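Long-range contacts in cyclic UMP-AMP synthase (PDB 6E0K), which joins UTP and ATP into the cyclic dinucleotide 3',3'-cUAMP, the second messenger of a CBASS antiphage defence system: residues A29-Y34 with E100-D105; Y136-P141 with D148-M153; P211-E216 with C252-D257; N221-K226 with I239-R244. One frame throughout, in Å; residues are numbered along the deposited sequence.

Overall arrangement
The four contacts follow one another along the chain, except that contact 4 is nested inside the loop closed by contact 3. Contact 1 joins helix 18-32 to helix 92-107, and contact 2 is a hairpin in the mixed sheet of the nucleotidyltransferase fold; their centres lie about 29 Å apart. In the helical part that follows, contact 3 sets helix 212-220 against a later loop and contact 4 sets the loop after that helix against helix 231-244, centres about 15 Å apart. Contacts 2 and 3 touch where Lys138 meets Gln256, tying sheet to helical part. Contact 3 holds the ATP-binding Ser212 and contact 1 packs on the UTP-binding Leu119, so nucleotide-binding residues lie by both parts.

Contact 1 of 4, residues A29-Y34 with E100-D105; sequences AALDRY and ERALTD
Tyr34 OH takes a hydrogen bond from Arg101 NE at 3.2 Å, with an N-H...O angle of 160° and the oxygen at the edge of the guanidinium, near its plane. The same hydroxyl is hydrogen-bonded to Asp98, which also forms a salt bridge with Arg101 NH2, so phenol, carboxylate and guanidinium fix one another. Here two helices of the nucleotidyltransferase domain pack together. Tyr34 follows helix 18-32, and with its CG anti to the backbone N (chi1 -166°) the ring reaches across helix 92-107. There Ala102 CB comes to 3.5 Å from Tyr34 CG; a small methyl suits this place because the ring can lie close to the helix backbone. Deeper in, Leu31 CD2 touches Ala102 CB at 3.7 Å and Leu103 CD2 at 3.8 Å, branched side chains filling the space beside the two alanines. Ala30 CB meets Leu103 CD2 more loosely, at 4.1 Å. A water bridges the helices by donating to Ala30 O and Ala102 O, 2.8 Å from each. Leu103 continues inward onto Val121 and the UTP-binding Leu119 of strand 119-122. The chemistry is thus graded, apolar toward the sheet and polar at the outer side, where Asp98 probably balances the arginine charge and polarises the phenol.

Contact 2 of 4, residues Y136-P141 with D148-M153; sequences YRKYPP and DYIEGM
The guanidinium of Arg137 lies flat on the Tyr149 ring across the hairpin of strands 127-138 and 150-157, their planes only 1° apart and their centres 4.5 Å from each other. The extended arginine chain runs over the ring, with Arg137 CD 3.6 Å from the Tyr149 centroid, and its guanidinium ends above Tyr149 OH. Tyr149 reaches this place with CG between its backbone N and carbonyl carbon (chi1 60°). Its CB in turn sits over the face of the Tyr139 ring, 3.7 Å from the centroid. Arg137 NH1 then donates to Tyr139 OH at 3.0 Å, in the guanidinium plane, while NE is held by Gln135 and Phe71 adds a cation-pi contact. Close packing continues past the paired strands, where Pro140 CD comes within 3.0 Å of Asp148 O. The backbones are zipped antiparallel: Tyr136 with Gly152 and Lys138 with Ile150 are hydrogen-bonded pairs, and Tyr136 O accepts from Gly152 N at 2.8 Å. On the face bearing Lys138 and Ile150 packing is looser. Those two side chains run side by side and approach only to 4.2 Å, between Lys138 CE and Ile150 CD1, before the amine goes on to Gln256. Arginine suits the packed side because it offers both a flat cation for aromatic faces and N-H groups for the oxygens at its edge; the pi clouds probably help to stabilise its charge.

Contact 3 of 4, residues P211-E216 with C252-D257; sequences PSYFLE and CQNGQD
Two waters, rather than a direct bond, link the Tyr213 hydroxyl to the loop 252-257, whose type I turn from Cys252 to Gly255 overlaps an Asx turn begun by Asn254. Tyr213 projects from helix 212-220 with its ring swung trans to N (chi1 172°), bringing OH up to the loop. One water lies 2.8 Å from Tyr213 OH and is hydrogen-bonded to Asn254 N; the other lies 2.6 Å from Tyr213 OH and donates to Asp257 OD2. Cys252 SG, 3.7 Å from Tyr213 OH, makes an oblique sulfur-aromatic contact, its modest size fitting beside the phenol. Asparagine suits the bend because its amide works at both ends. Asn254 OD1 accepts from Gln256 N at 2.7 Å and also from the backbone N of Asp257, while ND2 donates to Asp257 OD2. Glu216 also bonds to Thr53 and His171, and Gln253 to Tyr186 through OE1 and to the His171 carbonyl through NE2, so these buried polar ends are well provided for. Ser212 binds ATP, and the contact thus ties a loop to the helix that carries this residue. Glu216, one helical turn after Tyr213, meets Gln253 through a third water, which donates to Glu216 OE1 at 2.8 Å and accepts from Gln253 NE2 at 2.9 Å.

Contact 4 of 4, residues N221-K226 with I239-R244; sequences NVPDSK and INWLKR
Pro223 lies on the indole of Trp241 in a CH-pi contact, by which the connection between the consecutive helices 212-220 and 231-244 folds back on the second. Pro223 CD stands 3.4 Å from the centroid of the six-membered ring, 14° off the normal, while Pro223 CG lies near Trp241 NE1. Proline suits this place because its rigid ring presents polarised C-H groups to the aromatic face. The Trp241 side chain leaves its helix turned away from the backbone N (chi1 -176°), which carries the broad indole out to the loop. Purely apolar packing comes next. Val222 CG2 meets Leu242 CD2 at 3.8 Å, the two side chains crossing at about a right angle, and also approaches Trp241 CE3 at 4.0 Å. Leu242 goes on to Leu276 of helix 269-285, so the apolar layer extends to a third helix. Lys226 contributes its aliphatic part: bent at chi2 (-56°), it brings CE to 3.7 Å from Trp241 CD1. Outside the apolar contact, Lys178 bonds to Val222 O and forms a salt bridge with Asp224. These interactions lie away from the nucleotide-binding residues. At the far end of the indole, Asn221 O lies 3.4 Å from Trp241 CH2, placed obliquely to the ring.

Contact 1 of 4, residues A29-Y34 with E100-D105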
loop_
_atom_site.group_PDB
_atom_site.type_symbol
_atom_site.label_atom_id
_atom_site.label_comp_id
_atom_site.label_asym_id
_atom_site.label_seq_id
_atom_site.Cartn_x
_atom_site.Cartn_y
_atom_site.Cartn_z
ATOM N N ALA A 29 12.992 -15.292 9.379
ATOM C CA ALA A 29 13.845 -16.377 9.835
ATOM C C ALA A 29 14.932 -16.701 8.816
ATOM O O ALA A 29 16.062 -17.033 9.190
ATOM C CB ALA A 29 12.981 -17.609 10.128
ATOM N N ALA A 30 14.608 -16.612 7.523
ATOM C CA ALA A 30 15.616 -16.823 6.489
ATOM C C ALA A 30 16.746 -15.807 6.622
ATOM O O ALA A 30 17.932 -16.151 6.553
ATOM C CB ALA A 30 14.967 -16.736 5.105
ATOM N N LEU A 31 16.394 -14.542 6.835
ATOM C CA LEU A 31 17.430 -13.516 6.916
ATOM C C LEU A 31 18.219 -13.606 8.217
ATOM O O LEU A 31 19.401 -13.231 8.250
ATOM C CB LEU A 31 16.805 -12.135 6.743
ATOM C CG LEU A 31 16.047 -11.935 5.425
ATOM C CD1 LEU A 31 15.714 -10.480 5.218
ATOM C CD2 LEU A 31 16.830 -12.447 4.238
ATOM N N ASP A 32 17.600 -14.119 9.287
ATOM C CA ASP A 32 18.323 -14.299 10.546
ATOM C C ASP A 32 19.474 -15.283 10.404
ATOM O O ASP A 32 20.445 -15.218 11.171
ATOM C CB ASP A 32 17.378 -14.791 11.648
ATOM C CG ASP A 32 16.541 -13.684 12.248
ATOM O OD1 ASP A 32 16.967 -12.515 12.201
ATOM O OD2 ASP A 32 15.461 -13.983 12.796
ATOM N N ARG A 33 19.388 -16.211 9.452
ATOM C CA ARG A 33 20.436 -17.213 9.295
ATOM C C ARG A 33 21.654 -16.718 8.523
ATOM O O ARG A 33 22.691 -17.391 8.540
ATOM C CB ARG A 33 19.844 -18.454 8.631
ATOM C CG ARG A 33 18.940 -19.194 9.597
ATOM C CD ARG A 33 17.936 -20.116 8.957
ATOM N NE ARG A 33 17.368 -20.978 9.990
ATOM C CZ ARG A 33 16.536 -20.560 10.941
ATOM N NH1 ARG A 33 16.154 -19.282 10.997
ATOM N NH2 ARG A 33 16.096 -21.424 11.850
ATOM N N TYR A 34 21.574 -15.557 7.890
ATOM C CA TYR A 34 22.639 -15.031 7.052
ATOM C C TYR A 34 23.585 -14.155 7.869
ATOM O O TYR A 34 23.190 -13.546 8.868
ATOM C CB TYR A 34 22.016 -14.228 5.911
ATOM C CG TYR A 34 22.941 -13.873 4.766
ATOM C CD1 TYR A 34 23.287 -14.822 3.811
ATOM C CD2 TYR A 34 23.424 -12.577 4.611
ATOM C CE1 TYR A 34 24.114 -14.498 2.751
ATOM C CE2 TYR A 34 24.256 -12.248 3.554
ATOM C CZ TYR A 34 24.587 -13.209 2.621
ATOM O OH TYR A 34 25.406 -12.898 1.563
ATOM N N GLU A 100 19.334 -11.594 -1.736
ATOM C CA GLU A 100 19.068 -12.703 -2.653
ATOM C C GLU A 100 19.794 -13.972 -2.213
ATOM O O GLU A 100 19.205 -15.062 -2.217
ATOM C CB GLU A 100 19.464 -12.309 -4.077
ATOM C CG GLU A 100 19.113 -13.335 -5.154
ATOM C CD GLU A 100 19.601 -12.896 -6.527
ATOM O OE1 GLU A 100 20.719 -12.342 -6.615
ATOM O OE2 GLU A 100 18.867 -13.093 -7.518
ATOM N N ARG A 101 21.061 -13.847 -1.806
ATOM C CA ARG A 101 21.809 -15.014 -1.345
ATOM C C ARG A 101 21.186 -15.609 -0.090
ATOM O O ARG A 101 21.059 -16.831 0.027
ATOM C CB ARG A 101 23.267 -14.637 -1.082
ATOM C CG ARG A 101 24.150 -14.708 -2.312
ATOM C CD ARG A 101 25.620 -14.618 -1.934
ATOM N NE ARG A 101 25.977 -13.267 -1.514
ATOM C CZ ARG A 101 26.241 -12.279 -2.362
ATOM N NH1 ARG A 101 26.180 -12.500 -3.668
ATOM N NH2 ARG A 101 26.556 -11.072 -1.909
ATOM N N ALA A 102 20.783 -14.757 0.852
ATOM C CA ALA A 102 20.172 -15.236 2.087
ATOM C C ALA A 102 18.894 -16.011 1.802
ATOM O O ALA A 102 18.662 -17.087 2.369
ATOM C CB ALA A 102 19.874 -14.051 3.004
ATOM N N LEU A 103 18.047 -15.476 0.932
ATOM C CA LEU A 103 16.794 -16.161 0.630
ATOM C C LEU A 103 17.044 -17.459 -0.130
ATOM O O LEU A 103 16.414 -18.481 0.153
ATOM C CB LEU A 103 15.880 -15.237 -0.168
ATOM C CG LEU A 103 15.477 -13.975 0.597
ATOM C CD1 LEU A 103 14.766 -13.001 -0.344
ATOM C CD2 LEU A 103 14.600 -14.342 1.784
ATOM N N THR A 104 17.947 -17.430 -1.107
ATOM C CA THR A 104 18.270 -18.635 -1.861
ATOM C C THR A 104 18.870 -19.712 -0.963
ATOM O O THR A 104 18.554 -20.899 -1.112
ATOM C CB THR A 104 19.232 -18.278 -2.996
ATOM O OG1 THR A 104 18.618 -17.288 -3.841
ATOM C CG2 THR A 104 19.571 -19.507 -3.818
ATOM N N ASP A 105 19.742 -19.321 -0.030
ATOM C CA ASP A 105 20.333 -20.303 0.880
ATOM C C ASP A 105 19.253 -21.001 1.690
ATOM O O ASP A 105 19.329 -22.211 1.937
ATOM C CB ASP A 105 21.321 -19.639 1.845
ATOM C CG ASP A 105 22.622 -19.199 1.181
ATOM O OD1 ASP A 105 22.954 -19.669 0.069
ATOM O OD2 ASP A 105 23.333 -18.377 1.806
HETATM O O HOH W 1 19.557 -17.662 4.913
#

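Contact 2 of 4, residues Y136-P141 with D148-M153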
loop_
_atom_site.group_PDB
_atom_site.type_symbol
_atom_site.label_atom_id
_atom_site.label_comp_id
_atom_site.label_asym_id
_atom_site.label_seq_id
_atom_site.Cartn_x
_atom_site.Cartn_y
_atom_site.Cartn_z
ATOM N N TYR A 136 15.495 5.790 3.334
ATOM C CA TYR A 136 15.600 7.064 2.634
ATOM C C TYR A 136 15.202 8.169 3.601
ATOM O O TYR A 136 14.177 8.057 4.279
ATOM C CB TYR A 136 14.691 7.095 1.400
ATOM C CG TYR A 136 14.818 8.379 0.613
ATOM C CD1 TYR A 136 15.814 8.527 -0.336
ATOM C CD2 TYR A 136 13.950 9.445 0.832
ATOM C CE1 TYR A 136 15.941 9.711 -1.075
ATOM C CE2 TYR A 136 14.069 10.617 0.116
ATOM C CZ TYR A 136 15.062 10.749 -0.836
ATOM O OH TYR A 136 15.160 11.917 -1.545
ATOM N N ARG A 137 16.019 9.212 3.689
ATOM C CA ARG A 137 15.724 10.356 4.541
ATOM C C ARG A 137 15.465 11.571 3.665
ATOM O O ARG A 137 16.359 12.020 2.937
ATOM C CB ARG A 137 16.883 10.641 5.499
ATOM C CG ARG A 137 17.139 9.516 6.496
ATOM C CD ARG A 137 18.175 9.961 7.523
ATOM N NE ARG A 137 18.558 8.874 8.421
ATOM C CZ ARG A 137 19.425 9.009 9.417
ATOM N NH1 ARG A 137 20.003 10.182 9.651
ATOM N NH2 ARG A 137 19.718 7.960 10.183
ATOM N N LYS A 138 14.258 12.123 3.766
ATOM C CA LYS A 138 13.908 13.354 3.081
ATOM C C LYS A 138 14.094 14.497 4.068
ATOM O O LYS A 138 13.318 14.639 5.021
ATOM C CB LYS A 138 12.476 13.296 2.554
ATOM C CG LYS A 138 12.073 14.570 1.829
ATOM C CD LYS A 138 10.748 14.399 1.095
ATOM C CE LYS A 138 9.627 13.998 2.039
ATOM N NZ LYS A 138 8.316 13.980 1.309
ATOM N N TYR A 139 15.147 15.296 3.851
ATOM C CA TYR A 139 15.505 16.406 4.711
ATOM C C TYR A 139 14.970 17.712 4.152
ATOM O O TYR A 139 14.844 17.871 2.932
ATOM C CB TYR A 139 17.025 16.530 4.840
ATOM C CG TYR A 139 17.686 15.548 5.784
ATOM C CD1 TYR A 139 18.111 14.299 5.339
ATOM C CD2 TYR A 139 17.946 15.902 7.103
ATOM C CE1 TYR A 139 18.750 13.416 6.201
ATOM C CE2 TYR A 139 18.568 15.016 7.974
ATOM C CZ TYR A 139 18.982 13.786 7.507
ATOM O OH TYR A 139 19.614 12.919 8.370
ATOM N N PRO A 140 14.708 18.668 5.035
ATOM C CA PRO A 140 14.295 20.001 4.604
ATOM C C PRO A 140 15.471 20.808 4.084
ATOM O O PRO A 140 16.637 20.471 4.342
ATOM C CB PRO A 140 13.735 20.616 5.894
ATOM C CG PRO A 140 14.501 19.951 6.966
ATOM C CD PRO A 140 14.684 18.535 6.500
ATOM N N PRO A 141 15.198 21.894 3.366
ATOM C CA PRO A 141 16.275 22.745 2.838
ATOM C C PRO A 141 17.063 23.463 3.924
ATOM O O PRO A 141 16.612 23.634 5.060
ATOM C CB PRO A 141 15.526 23.761 1.966
ATOM C CG PRO A 141 14.254 23.062 1.583
ATOM C CD PRO A 141 13.897 22.147 2.720
ATOM N N ASP A 148 15.670 16.195 11.997
ATOM C CA ASP A 148 14.527 16.779 11.294
ATOM C C ASP A 148 14.518 16.223 9.875
ATOM O O ASP A 148 15.072 16.818 8.949
ATOM C CB ASP A 148 14.633 18.303 11.317
ATOM C CG ASP A 148 13.448 19.011 10.656
ATOM O OD1 ASP A 148 12.498 18.349 10.195
ATOM O OD2 ASP A 148 13.486 20.259 10.597
ATOM N N TYR A 149 13.903 15.054 9.705
ATOM C CA TYR A 149 13.743 14.462 8.387
ATOM C C TYR A 149 12.536 13.542 8.424
ATOM O O TYR A 149 12.076 13.134 9.492
ATOM C CB TYR A 149 14.989 13.679 7.944
ATOM C CG TYR A 149 15.356 12.525 8.851
ATOM C CD1 TYR A 149 14.792 11.256 8.684
ATOM C CD2 TYR A 149 16.283 12.700 9.863
ATOM C CE1 TYR A 149 15.157 10.195 9.522
ATOM C CE2 TYR A 149 16.644 11.655 10.700
ATOM C CZ TYR A 149 16.081 10.416 10.527
ATOM O OH TYR A 149 16.465 9.395 11.370
ATOM N N ILE A 150 12.044 13.209 7.242
ATOM C CA ILE A 150 10.954 12.257 7.075
ATOM C C ILE A 150 11.544 10.975 6.514
ATOM O O ILE A 150 12.286 11.003 5.524
ATOM C CB ILE A 150 9.856 12.836 6.169
ATOM C CG1 ILE A 150 9.261 14.080 6.827
ATOM C CG2 ILE A 150 8.764 11.795 5.917
ATOM C CD1 ILE A 150 8.336 14.857 5.941
ATOM N N GLU A 151 11.223 9.847 7.146
ATOM C CA GLU A 151 11.837 8.576 6.792
ATOM C C GLU A 151 10.948 7.811 5.828
ATOM O O GLU A 151 9.748 7.626 6.090
ATOM C CB GLU A 151 12.112 7.713 8.024
ATOM C CG GLU A 151 12.937 6.480 7.680
ATOM C CD GLU A 151 12.939 5.441 8.781
ATOM O OE1 GLU A 151 13.355 5.778 9.906
ATOM O OE2 GLU A 151 12.522 4.294 8.518
ATOM N N GLY A 152 11.541 7.367 4.725
ATOM C CA GLY A 152 10.954 6.419 3.808
ATOM C C GLY A 152 11.962 5.335 3.486
ATOM O O GLY A 152 12.825 4.996 4.296
ATOM N N MET A 153 11.840 4.787 2.282
ATOM C CA MET A 153 12.816 3.828 1.793
ATOM C C MET A 153 12.918 3.998 0.289
ATOM O O MET A 153 12.069 4.633 -0.344
ATOM C CB MET A 153 12.444 2.383 2.175
ATOM C CG MET A 153 11.020 1.967 1.827
ATOM S SD MET A 153 10.818 1.586 0.073
ATOM C CE MET A 153 9.557 0.296 0.141
#

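Contact 3 of 4, residues P211-E216 with C252-D257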
loop_
_atom_site.group_PDB
_atom_site.type_symbol
_atom_site.label_atom_id
_atom_site.label_comp_id
_atom_site.label_asym_id
_atom_site.label_seq_id
_atom_site.Cartn_x
_atom_site.Cartn_y
_atom_site.Cartn_z
ATOM N N PRO A 211 -7.888 0.264 -8.163
ATOM C CA PRO A 211 -6.730 -0.442 -7.605
ATOM C C PRO A 211 -6.613 -0.178 -6.111
ATOM O O PRO A 211 -6.834 0.941 -5.643
ATOM C CB PRO A 211 -5.549 0.146 -8.384
ATOM C CG PRO A 211 -6.162 0.685 -9.658
ATOM C CD PRO A 211 -7.521 1.170 -9.260
ATOM N N SER A 212 -6.248 -1.226 -5.361
ATOM C CA SER A 212 -6.397 -1.202 -3.908
ATOM C C SER A 212 -5.680 -0.019 -3.268
ATOM O O SER A 212 -6.245 0.685 -2.424
ATOM C CB SER A 212 -5.877 -2.507 -3.307
ATOM O OG SER A 212 -6.726 -3.590 -3.665
ATOM N N TYR A 213 -4.428 0.208 -3.640
ATOM C CA TYR A 213 -3.688 1.287 -3.000
ATOM C C TYR A 213 -4.339 2.639 -3.275
ATOM O O TYR A 213 -4.506 3.458 -2.362
ATOM C CB TYR A 213 -2.235 1.261 -3.472
ATOM C CG TYR A 213 -1.419 2.446 -3.022
ATOM C CD1 TYR A 213 -0.926 2.512 -1.725
ATOM C CD2 TYR A 213 -1.132 3.486 -3.895
ATOM C CE1 TYR A 213 -0.155 3.581 -1.308
ATOM C CE2 TYR A 213 -0.366 4.577 -3.484
ATOM C CZ TYR A 213 0.112 4.613 -2.180
ATOM O OH TYR A 213 0.880 5.680 -1.752
ATOM N N PHE A 214 -4.722 2.891 -4.534
ATOM C CA PHE A 214 -5.372 4.155 -4.876
ATOM C C PHE A 214 -6.705 4.306 -4.155
ATOM O O PHE A 214 -7.084 5.414 -3.747
ATOM C CB PHE A 214 -5.585 4.249 -6.387
ATOM C CG PHE A 214 -4.320 4.372 -7.188
ATOM C CD1 PHE A 214 -3.186 4.953 -6.648
ATOM C CD2 PHE A 214 -4.279 3.904 -8.495
ATOM C CE1 PHE A 214 -2.026 5.071 -7.401
ATOM C CE2 PHE A 214 -3.128 4.009 -9.251
ATOM C CZ PHE A 214 -1.999 4.597 -8.703
ATOM N N LEU A 215 -7.432 3.199 -3.981
ATOM C CA LEU A 215 -8.719 3.272 -3.294
ATOM C C LEU A 215 -8.527 3.617 -1.823
ATOM O O LEU A 215 -9.277 4.434 -1.276
ATOM C CB LEU A 215 -9.477 1.950 -3.457
ATOM C CG LEU A 215 -10.824 1.863 -2.748
ATOM C CD1 LEU A 215 -11.748 2.967 -3.215
ATOM C CD2 LEU A 215 -11.427 0.484 -2.994
ATOM N N GLU A 216 -7.515 3.024 -1.172
ATOM C CA GLU A 216 -7.205 3.389 0.212
ATOM C C GLU A 216 -6.869 4.865 0.320
ATOM O O GLU A 216 -7.369 5.568 1.208
ATOM C CB GLU A 216 -6.044 2.544 0.753
ATOM C CG GLU A 216 -6.417 1.096 0.978
ATOM C CD GLU A 216 -5.403 0.306 1.810
ATOM O OE1 GLU A 216 -4.509 0.883 2.493
ATOM O OE2 GLU A 216 -5.501 -0.930 1.751
ATOM N N CYS A 252 -1.792 11.186 -0.802
ATOM C CA CYS A 252 -1.771 9.782 -0.439
ATOM C C CYS A 252 -1.800 9.626 1.077
ATOM O O CYS A 252 -1.496 10.553 1.831
ATOM C CB CYS A 252 -0.535 9.103 -1.019
ATOM S SG CYS A 252 -0.671 8.916 -2.824
ATOM N N GLN A 253 -2.177 8.423 1.511
ATOM C CA GLN A 253 -2.257 8.136 2.940
ATOM C C GLN A 253 -0.914 8.333 3.636
ATOM O O GLN A 253 -0.882 8.645 4.832
ATOM C CB GLN A 253 -2.784 6.714 3.141
ATOM C CG GLN A 253 -2.982 6.287 4.593
ATOM C CD GLN A 253 -3.868 5.058 4.691
ATOM O OE1 GLN A 253 -5.034 5.106 4.297
ATOM N NE2 GLN A 253 -3.337 3.974 5.218
ATOM N N ASN A 254 0.203 8.168 2.916
ATOM C CA ASN A 254 1.507 8.392 3.541
ATOM C C ASN A 254 1.786 9.861 3.846
ATOM O O ASN A 254 2.785 10.148 4.509
ATOM C CB ASN A 254 2.654 7.809 2.692
ATOM C CG ASN A 254 2.778 8.441 1.299
ATOM O OD1 ASN A 254 2.463 9.608 1.091
ATOM N ND2 ASN A 254 3.269 7.659 0.350
ATOM N N GLY A 255 0.941 10.783 3.383
ATOM C CA GLY A 255 1.126 12.199 3.630
ATOM C C GLY A 255 2.212 12.862 2.809
ATOM O O GLY A 255 2.470 14.063 3.004
ATOM N N GLN A 256 2.855 12.133 1.897
ATOM C CA GLN A 256 3.987 12.659 1.138
ATOM C C GLN A 256 3.685 12.901 -0.330
ATOM O O GLN A 256 4.166 13.885 -0.900
ATOM C CB GLN A 256 5.185 11.707 1.227
ATOM C CG GLN A 256 5.574 11.289 2.621
ATOM C CD GLN A 256 5.643 12.446 3.584
ATOM O OE1 GLN A 256 6.335 13.443 3.349
ATOM N NE2 GLN A 256 4.906 12.328 4.682
ATOM N N ASP A 257 2.940 12.004 -0.962
ATOM C CA ASP A 257 2.715 11.994 -2.399
ATOM C C ASP A 257 1.349 12.571 -2.741
ATOM O O ASP A 257 0.408 12.503 -1.946
ATOM C CB ASP A 257 2.772 10.570 -2.964
ATOM C CG ASP A 257 4.067 9.841 -2.640
ATOM O OD1 ASP A 257 5.146 10.470 -2.637
ATOM O OD2 ASP A 257 3.986 8.612 -2.416
HETATM O O HOH W 2 0.163 6.289 0.879
HETATM O O HOH W 3 2.071 7.065 -3.600
HETATM O O HOH W 4 -5.097 1.679 5.110
#

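Contact 4 of 4, residues N221-K226 with I239-R244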
loop_
_atom_site.group_PDB
_atom_site.type_symbol
_atom_site.label_atom_id
_atom_site.label_comp_id
_atom_site.label_asym_id
_atom_site.label_seq_id
_atom_site.Cartn_x
_atom_site.Cartn_y
_atom_site.Cartn_z
ATOM N N ASN A 221 -8.761 10.495 2.311
ATOM C CA ASN A 221 -9.045 11.921 2.220
ATOM C C ASN A 221 -10.450 12.301 2.665
ATOM O O ASN A 221 -10.742 13.504 2.772
ATOM C CB ASN A 221 -8.814 12.383 0.786
ATOM C CG ASN A 221 -7.355 12.579 0.486
ATOM O OD1 ASN A 221 -6.828 13.660 0.714
ATOM N ND2 ASN A 221 -6.678 11.531 0.014
ATOM N N VAL A 222 -11.299 11.324 2.950
ATOM C CA VAL A 222 -12.689 11.590 3.321
ATOM C C VAL A 222 -12.743 11.963 4.799
ATOM O O VAL A 222 -12.089 11.296 5.615
ATOM C CB VAL A 222 -13.544 10.359 3.039
ATOM C CG1 VAL A 222 -14.993 10.588 3.464
ATOM C CG2 VAL A 222 -13.475 9.980 1.565
ATOM N N PRO A 223 -13.501 12.998 5.186
ATOM C CA PRO A 223 -13.566 13.381 6.604
ATOM C C PRO A 223 -13.996 12.222 7.490
ATOM O O PRO A 223 -14.798 11.376 7.091
ATOM C CB PRO A 223 -14.607 14.507 6.622
ATOM C CG PRO A 223 -14.552 15.092 5.240
ATOM C CD PRO A 223 -14.296 13.907 4.334
ATOM N N ASP A 224 -13.442 12.191 8.713
ATOM C CA ASP A 224 -13.729 11.095 9.638
ATOM C C ASP A 224 -15.221 10.972 9.933
ATOM O O ASP A 224 -15.708 9.865 10.206
ATOM C CB ASP A 224 -12.951 11.286 10.948
ATOM C CG ASP A 224 -11.461 11.101 10.777
ATOM O OD1 ASP A 224 -11.038 10.578 9.720
ATOM O OD2 ASP A 224 -10.703 11.479 11.701
ATOM N N SER A 225 -15.956 12.091 9.881
ATOM C CA SER A 225 -17.386 12.105 10.183
ATOM C C SER A 225 -18.205 11.230 9.243
ATOM O O SER A 225 -19.340 10.875 9.580
ATOM C CB SER A 225 -17.911 13.537 10.126
ATOM O OG SER A 225 -17.515 14.165 8.908
ATOM N N LYS A 226 -17.673 10.887 8.068
ATOM C CA LYS A 226 -18.421 10.070 7.119
ATOM C C LYS A 226 -18.385 8.587 7.458
ATOM O O LYS A 226 -19.173 7.814 6.896
ATOM C CB LYS A 226 -17.878 10.294 5.699
ATOM C CG LYS A 226 -17.798 11.777 5.306
ATOM C CD LYS A 226 -19.139 12.466 5.451
ATOM C CE LYS A 226 -19.040 13.935 5.075
ATOM N NZ LYS A 226 -20.357 14.592 5.248
ATOM N N ILE A 239 -19.512 8.226 -0.436
ATOM C CA ILE A 239 -19.588 8.416 -1.882
ATOM C C ILE A 239 -20.150 9.792 -2.208
ATOM O O ILE A 239 -19.677 10.464 -3.130
ATOM C CB ILE A 239 -20.419 7.300 -2.547
ATOM C CG1 ILE A 239 -19.698 5.947 -2.436
ATOM C CG2 ILE A 239 -20.742 7.668 -4.013
ATOM C CD1 ILE A 239 -18.338 5.884 -3.165
ATOM N N ASN A 240 -21.144 10.245 -1.447
ATOM C CA ASN A 240 -21.705 11.565 -1.720
ATOM C C ASN A 240 -20.712 12.683 -1.430
ATOM O O ASN A 240 -20.700 13.689 -2.149
ATOM C CB ASN A 240 -22.994 11.760 -0.934
ATOM C CG ASN A 240 -24.164 11.064 -1.598
ATOM O OD1 ASN A 240 -24.245 11.018 -2.828
ATOM N ND2 ASN A 240 -25.063 10.512 -0.801
ATOM N N TRP A 241 -19.878 12.537 -0.400
ATOM C CA TRP A 241 -18.861 13.556 -0.161
ATOM C C TRP A 241 -17.828 13.574 -1.284
ATOM O O TRP A 241 -17.435 14.648 -1.755
ATOM C CB TRP A 241 -18.183 13.338 1.194
ATOM C CG TRP A 241 -17.197 14.422 1.512
ATOM C CD1 TRP A 241 -17.460 15.606 2.143
ATOM C CD2 TRP A 241 -15.798 14.442 1.196
ATOM N NE1 TRP A 241 -16.314 16.358 2.244
ATOM C CE2 TRP A 241 -15.283 15.671 1.659
ATOM C CE3 TRP A 241 -14.929 13.542 0.564
ATOM C CZ2 TRP A 241 -13.940 16.016 1.524
ATOM C CZ3 TRP A 241 -13.595 13.889 0.420
ATOM C CH2 TRP A 241 -13.112 15.116 0.898
ATOM N N LEU A 242 -17.373 12.399 -1.725
ATOM C CA LEU A 242 -16.390 12.339 -2.807
ATOM C C LEU A 242 -16.935 12.947 -4.100
ATOM O O LEU A 242 -16.197 13.606 -4.846
ATOM C CB LEU A 242 -15.955 10.886 -3.033
ATOM C CG LEU A 242 -14.992 10.328 -1.976
ATOM C CD1 LEU A 242 -14.899 8.816 -2.081
ATOM C CD2 LEU A 242 -13.603 10.959 -2.114
ATOM N N LYS A 243 -18.228 12.745 -4.378
ATOM C CA LYS A 243 -18.826 13.288 -5.598
ATOM C C LYS A 243 -18.799 14.807 -5.614
ATOM O O LYS A 243 -18.753 15.417 -6.693
ATOM C CB LYS A 243 -20.263 12.774 -5.739
ATOM C CG LYS A 243 -20.339 11.375 -6.314
ATOM C CD LYS A 243 -21.667 10.696 -6.006
ATOM C CE LYS A 243 -22.843 11.390 -6.635
ATOM N NZ LYS A 243 -24.089 10.610 -6.335
ATOM N N ARG A 244 -18.836 15.430 -4.438
ATOM C CA ARG A 244 -18.860 16.883 -4.304
ATOM C C ARG A 244 -17.495 17.481 -3.996
ATOM O O ARG A 244 -17.381 18.709 -3.919
ATOM C CB ARG A 244 -19.858 17.278 -3.210
ATOM C CG ARG A 244 -21.289 16.878 -3.535
ATOM C CD ARG A 244 -22.187 16.829 -2.312
ATOM N NE ARG A 244 -23.584 16.603 -2.685
ATOM C CZ ARG A 244 -24.080 15.438 -3.098
ATOM N NH1 ARG A 244 -23.297 14.363 -3.204
ATOM N NH2 ARG A 244 -25.364 15.345 -3.419
#